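Local coordinates for putative peptidyl-arginine deiminase family protein (PDB 6B2W) that probably acts as an agmatine deiminase, hydrolysing agmatine to N-carbamoylputrescine in polyamine biosynthesis, and holds agmatine and a potassium ion in this crystal form, at residues L105-N110 / K138-I143; D82-W87 / S118-A123; N166-S171 / D203-I208. The protein carries 1 engineered substitution. All blocks are in the same frame, centred on the assembly; numbering follows the deposited sequence.

Contact 1: residues L105-N110 / K138-I143; sequences LDFTFN and KKVDFI. With K (potassium ion), chain D.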
loop_
_atom_site.group_PDB
_atom_site.type_symbol
_atom_site.label_atom_id
_atom_site.label_comp_id
_atom_site.label_asym_id
_atom_site.label_seq_id
_atom_site.Cartn_x
_atom_site.Cartn_y
_atom_site.Cartn_z
ATOM N N LEU A 105 7.267 -10.049 8.425
ATOM C CA LEU A 105 8.595 -9.765 7.885
ATOM C C LEU A 105 8.957 -8.293 8.058
ATOM O O LEU A 105 8.106 -7.418 7.895
ATOM C CB LEU A 105 8.666 -10.149 6.406
ATOM C CG LEU A 105 8.274 -11.586 6.039
ATOM C CD1 LEU A 105 8.584 -11.855 4.576
ATOM C CD2 LEU A 105 8.976 -12.603 6.924
ATOM N N ASP A 106 10.226 -8.040 8.384
ATOM C CA ASP A 106 10.745 -6.696 8.636
ATOM C C ASP A 106 11.863 -6.373 7.639
ATOM O O ASP A 106 13.048 -6.552 7.932
ATOM C CB ASP A 106 11.256 -6.599 10.083
ATOM C CG ASP A 106 11.657 -5.184 10.489
ATOM O OD1 ASP A 106 11.104 -4.207 9.933
ATOM O OD2 ASP A 106 12.527 -5.041 11.378
ATOM N N PHE A 107 11.466 -5.904 6.459
ATOM C CA PHE A 107 12.410 -5.478 5.429
ATOM C C PHE A 107 13.033 -4.147 5.802
ATOM O O PHE A 107 12.454 -3.376 6.571
ATOM C CB PHE A 107 11.708 -5.328 4.080
ATOM C CG PHE A 107 11.208 -6.620 3.513
ATOM C CD1 PHE A 107 12.046 -7.433 2.765
ATOM C CD2 PHE A 107 9.900 -7.030 3.729
ATOM C CE1 PHE A 107 11.591 -8.629 2.242
ATOM C CE2 PHE A 107 9.437 -8.223 3.208
ATOM C CZ PHE A 107 10.285 -9.024 2.463
ATOM N N THR A 108 14.213 -3.880 5.254
ATOM C CA THR A 108 14.880 -2.596 5.442
ATOM C C THR A 108 14.188 -1.526 4.585
ATOM O O THR A 108 13.785 -1.788 3.449
ATOM C CB THR A 108 16.379 -2.685 5.090
ATOM O OG1 THR A 108 16.972 -3.776 5.803
ATOM C CG2 THR A 108 17.104 -1.398 5.459
ATOM N N PHE A 109 14.049 -0.327 5.151
ATOM C CA PHE A 109 13.403 0.804 4.485
ATOM C C PHE A 109 14.357 2.001 4.461
ATOM O O PHE A 109 14.820 2.445 5.512
ATOM C CB PHE A 109 12.108 1.155 5.226
ATOM C CG PHE A 109 11.522 2.487 4.846
ATOM C CD1 PHE A 109 10.738 2.619 3.711
ATOM C CD2 PHE A 109 11.734 3.606 5.642
ATOM C CE1 PHE A 109 10.190 3.844 3.365
ATOM C CE2 PHE A 109 11.188 4.832 5.303
ATOM C CZ PHE A 109 10.412 4.952 4.164
ATOM N N ASN A 110 14.648 2.511 3.262
ATOM C CA ASN A 110 15.581 3.635 3.088
ATOM C C ASN A 110 14.935 4.885 2.472
ATOM O O ASN A 110 15.628 5.734 1.910
ATOM C CB ASN A 110 16.812 3.197 2.269
ATOM C CG ASN A 110 16.506 2.979 0.794
ATOM O OD1 ASN A 110 15.352 2.851 0.388
ATOM N ND2 ASN A 110 17.554 2.929 -0.019
ATOM N N LYS A 138 10.722 -11.369 11.874
ATOM C CA LYS A 138 11.767 -11.872 10.981
ATOM C C LYS A 138 12.464 -10.732 10.237
ATOM O O LYS A 138 11.877 -10.114 9.347
ATOM C CB LYS A 138 11.195 -12.883 9.983
ATOM C CG LYS A 138 12.258 -13.770 9.346
ATOM C CD LYS A 138 11.721 -14.580 8.173
ATOM C CE LYS A 138 10.809 -15.711 8.620
ATOM N NZ LYS A 138 11.584 -16.924 9.002
ATOM N N LYS A 139 13.712 -10.456 10.612
ATOM C CA LYS A 139 14.538 -9.485 9.900
ATOM C C LYS A 139 14.919 -10.056 8.545
ATOM O O LYS A 139 15.412 -11.181 8.458
ATOM C CB LYS A 139 15.812 -9.170 10.683
ATOM C CG LYS A 139 15.583 -8.415 11.979
ATOM C CD LYS A 139 15.320 -6.938 11.723
ATOM C CE LYS A 139 14.961 -6.202 13.007
ATOM N NZ LYS A 139 13.607 -6.568 13.515
ATOM N N VAL A 140 14.666 -9.285 7.493
ATOM C CA VAL A 140 15.079 -9.657 6.144
ATOM C C VAL A 140 16.027 -8.581 5.640
ATOM O O VAL A 140 15.664 -7.405 5.557
ATOM C CB VAL A 140 13.876 -9.814 5.196
ATOM C CG1 VAL A 140 14.335 -10.204 3.799
ATOM C CG2 VAL A 140 12.920 -10.865 5.735
ATOM N N ASP A 141 17.248 -8.998 5.318
ATOM C CA ASP A 141 18.316 -8.086 4.924
ATOM C C ASP A 141 18.131 -7.725 3.448
ATOM O O ASP A 141 18.854 -8.209 2.577
ATOM C CB ASP A 141 19.677 -8.753 5.182
ATOM C CG ASP A 141 20.810 -7.753 5.354
ATOM O OD1 ASP A 141 20.721 -6.628 4.814
ATOM O OD2 ASP A 141 21.799 -8.104 6.034
ATOM N N PHE A 142 17.146 -6.870 3.183
ATOM C CA PHE A 142 16.716 -6.567 1.819
ATOM C C PHE A 142 15.818 -5.330 1.802
ATOM O O PHE A 142 14.836 -5.263 2.542
ATOM C CB PHE A 142 15.959 -7.764 1.236
ATOM C CG PHE A 142 15.607 -7.617 -0.219
ATOM C CD1 PHE A 142 16.505 -7.999 -1.206
ATOM C CD2 PHE A 142 14.373 -7.110 -0.602
ATOM C CE1 PHE A 142 16.182 -7.870 -2.546
ATOM C CE2 PHE A 142 14.045 -6.979 -1.943
ATOM C CZ PHE A 142 14.950 -7.361 -2.916
ATOM N N ILE A 143 16.157 -4.362 0.950
ATOM C CA ILE A 143 15.391 -3.120 0.832
ATOM C C ILE A 143 14.105 -3.379 0.049
ATOM O O ILE A 143 14.152 -3.789 -1.115
ATOM C CB ILE A 143 16.203 -2.002 0.135
ATOM C CG1 ILE A 143 17.454 -1.657 0.956
ATOM C CG2 ILE A 143 15.348 -0.750 -0.060
ATOM C CD1 ILE A 143 18.460 -0.776 0.236
HETATM K K K D . 12.123 -2.063 8.796
HETATM O O HOH W 1 9.874 -0.464 10.666
#
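Strand 138-141 lies parallel to strand 101-108 at the edge of a mixed four-stranded sheet, pairing L105 with K138 and D106 with K139 beside a potassium site. The D106 backbone makes two of the rungs: its N donates to K138 O (2.8 Å), and its O accepts from V140 N (3.2 Å) in a nearly straight bond. On one face the D106 carboxylate divides its work. OD1 binds potassium at 2.6 Å, while OD2 takes K139 NZ (2.8 Å) on its anti lone pair; the lysine chain folds back at chi2 and chi4 to deliver its ammonium. F107 O is the second potassium ligand from this strand, and N122 adds its carbonyl and side-chain oxygens. The other face is largely aliphatic and aromatic: L105 CD2 lies alongside the aliphatic chain of K138, whose NZ continues to E98, and V140 CG1 meets F107 CE1 obliquely at 3.5 Å. Both rings rest near helix 175-186, F107 on I185 and F142 on K181. The chain turns a corner at F142, which brings F142 O into the plane of the F107 ring at its edge. The same oxygen accepts T108 N at 3.1 Å, the donor standing above the carbonyl plane.

Contact 2: residues D82-W87 / S118-A123; sequences DTNDTW and SELDNA. With K (potassium ion), chain D; AG2 (agmatine), chain C.
N84 and D121 exchange backbone-to-side-chain hydrogen bonds: N84 OD1 and D121 OD1 each take N-H groups of the other segment. N84 OD1 is the acceptor at the start of a short, weakly bonded helix at about 119-122: D121 N reaches it at 3.1 Å, nearly straight (167°) but from above the carbonyl plane, and L120 N adds a weak bond. With CG anti to its carbonyl carbon (chi1 -64°), the N84 side chain crosses L120 at about a right angle, and its ND2 lies 3.7 Å from L120 CD1. In return, D121 OD1 accepts D85 N at 3.3 Å on its syn side, almost straight at 177°; N84 N binds it more weakly, and a weak branch runs from D85 N to D121 OD2. The D85 carboxylate turns to the next backbone N-H, OD1 taking T86 N at 2.8 Å from above its plane, while D85 O accepts from S25 OG. D121 O accepts a water that also lies at the potassium. The loop so held to the helix runs on into the agmatine pocket of this deiminase family, where D85 OD2 lies 3.8 Å from the ligand amine and W87 sets one ring face against ligand CD.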
loop_
_atom_site.group_PDB
_atom_site.type_symbol
_atom_site.label_atom_id
_atom_site.label_comp_id
_atom_site.label_asym_id
_atom_site.label_seq_id
_atom_site.Cartn_x
_atom_site.Cartn_y
_atom_site.Cartn_z
ATOM N N ASP A 82 8.475 7.013 17.781
ATOM C CA ASP A 82 9.002 8.109 16.968
ATOM C C ASP A 82 9.038 7.726 15.494
ATOM O O ASP A 82 9.344 6.585 15.146
ATOM C CB ASP A 82 10.401 8.517 17.441
ATOM C CG ASP A 82 10.385 9.205 18.799
ATOM O OD1 ASP A 82 9.367 9.096 19.523
ATOM O OD2 ASP A 82 11.397 9.858 19.142
ATOM N N THR A 83 8.733 8.700 14.637
ATOM C CA THR A 83 8.546 8.469 13.206
ATOM C C THR A 83 9.107 9.620 12.385
ATOM O O THR A 83 9.012 10.777 12.791
ATOM C CB THR A 83 7.047 8.368 12.860
ATOM O OG1 THR A 83 6.415 9.635 13.088
ATOM C CG2 THR A 83 6.356 7.301 13.705
ATOM N N ASN A 84 9.677 9.298 11.227
ATOM C CA ASN A 84 10.064 10.312 10.242
ATOM C C ASN A 84 8.847 10.793 9.469
ATOM O O ASN A 84 8.651 11.996 9.298
ATOM C CB ASN A 84 11.082 9.753 9.244
ATOM C CG ASN A 84 12.398 9.376 9.892
ATOM O OD1 ASN A 84 12.799 8.211 9.871
ATOM N ND2 ASN A 84 13.081 10.359 10.469
ATOM N N ASP A 85 8.036 9.842 9.005
ATOM C CA ASP A 85 6.879 10.144 8.167
ATOM C C ASP A 85 5.719 9.161 8.410
ATOM O O ASP A 85 5.775 8.324 9.314
ATOM C CB ASP A 85 7.299 10.147 6.689
ATOM C CG ASP A 85 6.496 11.131 5.846
ATOM O OD1 ASP A 85 5.421 11.588 6.292
ATOM O OD2 ASP A 85 6.938 11.438 4.724
ATOM N N THR A 86 4.681 9.271 7.582
ATOM C CA THR A 86 3.390 8.635 7.818
ATOM C C THR A 86 3.066 7.478 6.867
ATOM O O THR A 86 2.001 6.871 6.975
ATOM C CB THR A 86 2.281 9.687 7.659
ATOM O OG1 THR A 86 2.367 10.280 6.354
ATOM C CG2 THR A 86 2.433 10.769 8.710
ATOM N N TRP A 87 3.978 7.172 5.945
ATOM C CA TRP A 87 3.712 6.202 4.882
ATOM C C TRP A 87 4.070 4.785 5.329
ATOM O O TRP A 87 5.047 4.196 4.867
ATOM C CB TRP A 87 4.470 6.593 3.612
ATOM C CG TRP A 87 4.214 8.012 3.197
ATOM C CD1 TRP A 87 5.088 9.061 3.274
ATOM C CD2 TRP A 87 2.997 8.544 2.666
ATOM N NE1 TRP A 87 4.492 10.208 2.810
ATOM C CE2 TRP A 87 3.207 9.918 2.433
ATOM C CE3 TRP A 87 1.750 7.993 2.361
ATOM C CZ2 TRP A 87 2.219 10.744 1.907
ATOM C CZ3 TRP A 87 0.764 8.821 1.840
ATOM C CH2 TRP A 87 1.006 10.180 1.619
ATOM N N SER A 118 15.089 8.195 7.053
ATOM C CA SER A 118 14.390 6.922 7.217
ATOM C C SER A 118 14.786 6.106 8.450
ATOM O O SER A 118 14.353 4.965 8.584
ATOM C CB SER A 118 14.628 6.064 5.974
ATOM O OG SER A 118 15.987 5.675 5.887
ATOM N N GLU A 119 15.579 6.674 9.356
ATOM C CA GLU A 119 16.139 5.879 10.451
ATOM C C GLU A 119 15.091 5.557 11.523
ATOM O O GLU A 119 15.117 4.471 12.104
ATOM C CB GLU A 119 17.357 6.575 11.073
ATOM C CG GLU A 119 18.460 5.606 11.477
ATOM C CD GLU A 119 19.654 6.296 12.111
ATOM O OE1 GLU A 119 19.457 7.030 13.104
ATOM O OE2 GLU A 119 20.789 6.097 11.622
ATOM N N LEU A 120 14.174 6.493 11.772
ATOM C CA LEU A 120 13.093 6.285 12.745
ATOM C C LEU A 120 12.007 5.347 12.205
ATOM O O LEU A 120 11.610 4.401 12.886
ATOM C CB LEU A 120 12.467 7.620 13.172
ATOM C CG LEU A 120 13.323 8.559 14.030
ATOM C CD1 LEU A 120 12.680 9.934 14.118
ATOM C CD2 LEU A 120 13.538 7.991 15.426
ATOM N N ASP A 121 11.533 5.610 10.987
ATOM C CA ASP A 121 10.563 4.730 10.320
ATOM C C ASP A 121 11.051 3.283 10.293
ATOM O O ASP A 121 10.258 2.352 10.443
ATOM C CB ASP A 121 10.296 5.189 8.879
ATOM C CG ASP A 121 9.392 6.406 8.799
ATOM O OD1 ASP A 121 8.748 6.765 9.812
ATOM O OD2 ASP A 121 9.318 7.006 7.705
ATOM N N ASN A 122 12.355 3.107 10.094
ATOM C CA ASN A 122 12.961 1.780 10.021
ATOM C C ASN A 122 12.855 1.004 11.342
ATOM O O ASN A 122 12.754 -0.226 11.335
ATOM C CB ASN A 122 14.434 1.890 9.584
ATOM C CG ASN A 122 14.973 0.603 8.970
ATOM O OD1 ASN A 122 14.302 -0.043 8.160
ATOM N ND2 ASN A 122 16.195 0.236 9.338
ATOM N N ALA A 123 12.864 1.726 12.462
ATOM C CA ALA A 123 12.855 1.121 13.796
ATOM C C ALA A 123 11.461 0.972 14.406
ATOM O O ALA A 123 11.335 0.520 15.544
ATOM C CB ALA A 123 13.739 1.934 14.730
HETATM K K K D . 12.123 -2.063 8.796
HETATM N N AG2 C . 7.262 12.042 0.969
HETATM C CA AG2 C . 7.105 11.382 -0.332
HETATM C CB AG2 C . 6.654 9.930 -0.162
HETATM C CG AG2 C . 5.497 9.602 -1.114
HETATM C CD AG2 C . 4.769 8.348 -0.633
HETATM N NE AG2 C . 4.909 7.256 -1.606
HETATM C CZ AG2 C . 4.343 6.052 -1.458
HETATM N NH1 AG2 C . 4.510 5.113 -2.382
HETATM N NH2 AG2 C . 3.619 5.761 -0.378
HETATM O O HOH W 1 9.874 -0.464 10.666
#

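Contact 3: residues N166-S171 / D203-I208; sequences NENRNS and DTDHHI. With AG2 (agmatine), chain C.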
loop_
_atom_site.group_PDB
_atom_site.type_symbol
_atom_site.label_atom_id
_atom_site.label_comp_id
_atom_site.label_asym_id
_atom_site.label_seq_id
_atom_site.Cartn_x
_atom_site.Cartn_y
_atom_site.Cartn_z
ATOM N N ASN A 166 15.639 -0.303 -9.751
ATOM C CA ASN A 166 16.243 1.023 -9.691
ATOM C C ASN A 166 17.570 0.970 -8.939
ATOM O O ASN A 166 17.704 0.251 -7.947
ATOM C CB ASN A 166 15.286 2.012 -9.016
ATOM C CG ASN A 166 15.550 3.452 -9.418
ATOM O OD1 ASN A 166 16.603 4.008 -9.108
ATOM N ND2 ASN A 166 14.590 4.065 -10.106
ATOM N N GLU A 167 18.548 1.736 -9.416
ATOM C CA GLU A 167 19.885 1.743 -8.819
ATOM C C GLU A 167 19.890 2.254 -7.372
ATOM O O GLU A 167 20.806 1.945 -6.611
ATOM C CB GLU A 167 20.859 2.563 -9.679
ATOM C CG GLU A 167 20.624 4.070 -9.655
ATOM C CD GLU A 167 21.383 4.809 -10.747
ATOM O OE1 GLU A 167 21.431 4.313 -11.896
ATOM O OE2 GLU A 167 21.925 5.899 -10.458
ATOM N N ASN A 168 18.869 3.026 -6.997
ATOM C CA ASN A 168 18.735 3.521 -5.621
ATOM C C ASN A 168 18.157 2.503 -4.617
ATOM O O ASN A 168 18.072 2.800 -3.423
ATOM C CB ASN A 168 17.921 4.830 -5.595
ATOM C CG ASN A 168 16.449 4.632 -5.935
ATOM O OD1 ASN A 168 16.002 3.520 -6.210
ATOM N ND2 ASN A 168 15.689 5.722 -5.920
ATOM N N ARG A 169 17.763 1.319 -5.098
ATOM C CA ARG A 169 17.230 0.253 -4.236
ATOM C C ARG A 169 18.286 -0.828 -3.946
ATOM O O ARG A 169 19.208 -0.591 -3.167
ATOM C CB ARG A 169 15.970 -0.367 -4.862
ATOM C CG ARG A 169 14.790 0.573 -5.013
ATOM C CD ARG A 169 14.459 1.298 -3.720
ATOM N NE ARG A 169 13.045 1.659 -3.666
ATOM C CZ ARG A 169 12.474 2.628 -4.379
ATOM N NH1 ARG A 169 13.182 3.368 -5.226
ATOM N NH2 ARG A 169 11.174 2.860 -4.243
ATOM N N ASN A 170 18.145 -2.005 -4.560
ATOM C CA ASN A 170 19.072 -3.117 -4.370
ATOM C C ASN A 170 19.912 -3.283 -5.627
ATOM O O ASN A 170 19.852 -4.309 -6.307
ATOM C CB ASN A 170 18.307 -4.402 -4.053
ATOM C CG ASN A 170 17.566 -4.329 -2.728
ATOM O OD1 ASN A 170 18.178 -4.132 -1.676
ATOM N ND2 ASN A 170 16.246 -4.492 -2.769
ATOM N N SER A 171 20.690 -2.245 -5.921
ATOM C CA SER A 171 21.541 -2.187 -7.113
ATOM C C SER A 171 22.498 -3.369 -7.242
ATOM O O SER A 171 22.810 -3.797 -8.355
ATOM C CB SER A 171 22.358 -0.896 -7.096
ATOM O OG SER A 171 22.944 -0.692 -5.820
ATOM N N ASP A 203 6.768 10.067 -6.336
ATOM C CA ASP A 203 8.207 10.214 -6.108
ATOM C C ASP A 203 8.836 8.920 -5.583
ATOM O O ASP A 203 9.904 8.940 -4.967
ATOM C CB ASP A 203 8.467 11.362 -5.128
ATOM C CG ASP A 203 7.809 11.144 -3.775
ATOM O OD1 ASP A 203 7.735 9.992 -3.303
ATOM O OD2 ASP A 203 7.365 12.140 -3.183
ATOM N N THR A 204 8.172 7.799 -5.840
ATOM C CA THR A 204 8.564 6.514 -5.274
ATOM C C THR A 204 9.150 5.586 -6.342
ATOM O O THR A 204 9.462 4.430 -6.058
ATOM C CB THR A 204 7.346 5.845 -4.600
ATOM O OG1 THR A 204 7.780 4.871 -3.646
ATOM C CG2 THR A 204 6.468 5.183 -5.621
ATOM N N ASP A 205 9.289 6.104 -7.563
ATOM C CA ASP A 205 9.820 5.352 -8.704
ATOM C C ASP A 205 8.851 4.284 -9.228
ATOM O O ASP A 205 9.270 3.182 -9.572
ATOM C CB ASP A 205 11.193 4.739 -8.378
ATOM C CG ASP A 205 12.178 5.769 -7.851
ATOM O OD1 ASP A 205 12.522 6.701 -8.612
ATOM O OD2 ASP A 205 12.604 5.653 -6.677
ATOM N N HIS A 206 7.563 4.630 -9.283
ATOM C CA HIS A 206 6.534 3.867 -10.019
ATOM C C HIS A 206 5.957 2.671 -9.250
ATOM O O HIS A 206 5.785 1.588 -9.814
ATOM C CB HIS A 206 7.062 3.378 -11.379
ATOM C CG HIS A 206 7.543 4.467 -12.289
ATOM N ND1 HIS A 206 7.741 5.770 -11.881
ATOM C CD2 HIS A 206 7.891 4.427 -13.597
ATOM C CE1 HIS A 206 8.175 6.487 -12.901
ATOM N NE2 HIS A 206 8.276 5.694 -13.954
ATOM N N HIS A 207 5.634 2.879 -7.978
ATOM C CA HIS A 207 5.043 1.832 -7.135
ATOM C C HIS A 207 3.826 1.195 -7.773
ATOM O O HIS A 207 2.955 1.892 -8.290
ATOM C CB HIS A 207 4.596 2.403 -5.796
ATOM C CG HIS A 207 5.599 2.250 -4.702
ATOM N ND1 HIS A 207 5.263 2.401 -3.376
ATOM C CD2 HIS A 207 6.918 1.946 -4.727
ATOM C CE1 HIS A 207 6.335 2.213 -2.630
ATOM N NE2 HIS A 207 7.353 1.931 -3.424
ATOM N N ILE A 208 3.751 -0.129 -7.690
ATOM C CA ILE A 208 2.646 -0.871 -8.279
ATOM C C ILE A 208 1.298 -0.493 -7.654
ATOM O O ILE A 208 0.267 -0.612 -8.312
ATOM C CB ILE A 208 2.874 -2.399 -8.170
ATOM C CG1 ILE A 208 1.997 -3.168 -9.165
ATOM C CG2 ILE A 208 2.615 -2.887 -6.751
ATOM C CD1 ILE A 208 2.393 -2.989 -10.613
HETATM N N AG2 C . 7.262 12.042 0.969
HETATM C CA AG2 C . 7.105 11.382 -0.332
HETATM C CB AG2 C . 6.654 9.930 -0.162
HETATM C CG AG2 C . 5.497 9.602 -1.114
HETATM C CD AG2 C . 4.769 8.348 -0.633
HETATM N NE AG2 C . 4.909 7.256 -1.606
HETATM C CZ AG2 C . 4.343 6.052 -1.458
HETATM N NH1 AG2 C . 4.510 5.113 -2.382
HETATM N NH2 AG2 C . 3.619 5.761 -0.378
#
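N166, N168 and R169 present their side chains to the loop at T204 and D205. N166 opens a type I turn to R169 and also an Asx turn: its OD1 accepts N168 N in the carbonyl plane, on a lone pair. Its ND2 lies near D205 OD1 without a bond and donates weakly to H162 O. N168 follows, with CG between its backbone N and carbonyl carbon (chi1 69°), and comes at D205 from the opposite direction. D205 OD2 lies in the N168 amide plane; ND2 meets it at 3.2 Å, almost straight, from above the carboxylate plane, while N168 OD1 accepts R169 NH1 in the guanidinium plane. R169 bends at chi2 and engages by its edge. NH1 forms a salt bridge to D205 OD2 (2.8 Å) on the anti side, and NH2 donates to T204 O (2.9 Å). D205 OD2 thus takes N168 ND2 and R169 NH1 from one face of its carboxylate, with K115 as a further ionic partner. E145 ties R169 NH2 to H207 NE2, and H207 ND1 stands 3.0 Å from agmatine NH1. The loop from helix 161-164 to helix 175-186 is so joined to the pocket loop leading into strand 212-216, R169 lying on C163 of the former helix and on W112 of helix 111-114.

Overall arrangement
All three contacts lie some 15 to 16 Å from the chain centre and are partly buried; contact 1, with the largest interface, is the one built on a sheet. Its chemistry is strand pairing plus an ionic face. Contact 2 joins a loop to a short helix, backbone N-H groups held by an amide and a carboxylate oxygen; only contact 3 joins two loops, by a guanidinium-carboxylate network. Potassium links contacts 1 and 2, supported by F109 N to N122 OD1 at 3.0 Å. Contact 1 reaches contact 3 through I143 O and N170 ND2 (2.8 Å). Contacts 2 and 3 do not touch, yet both face agmatine, the first near its amine and chain, the second including its guanidinium end.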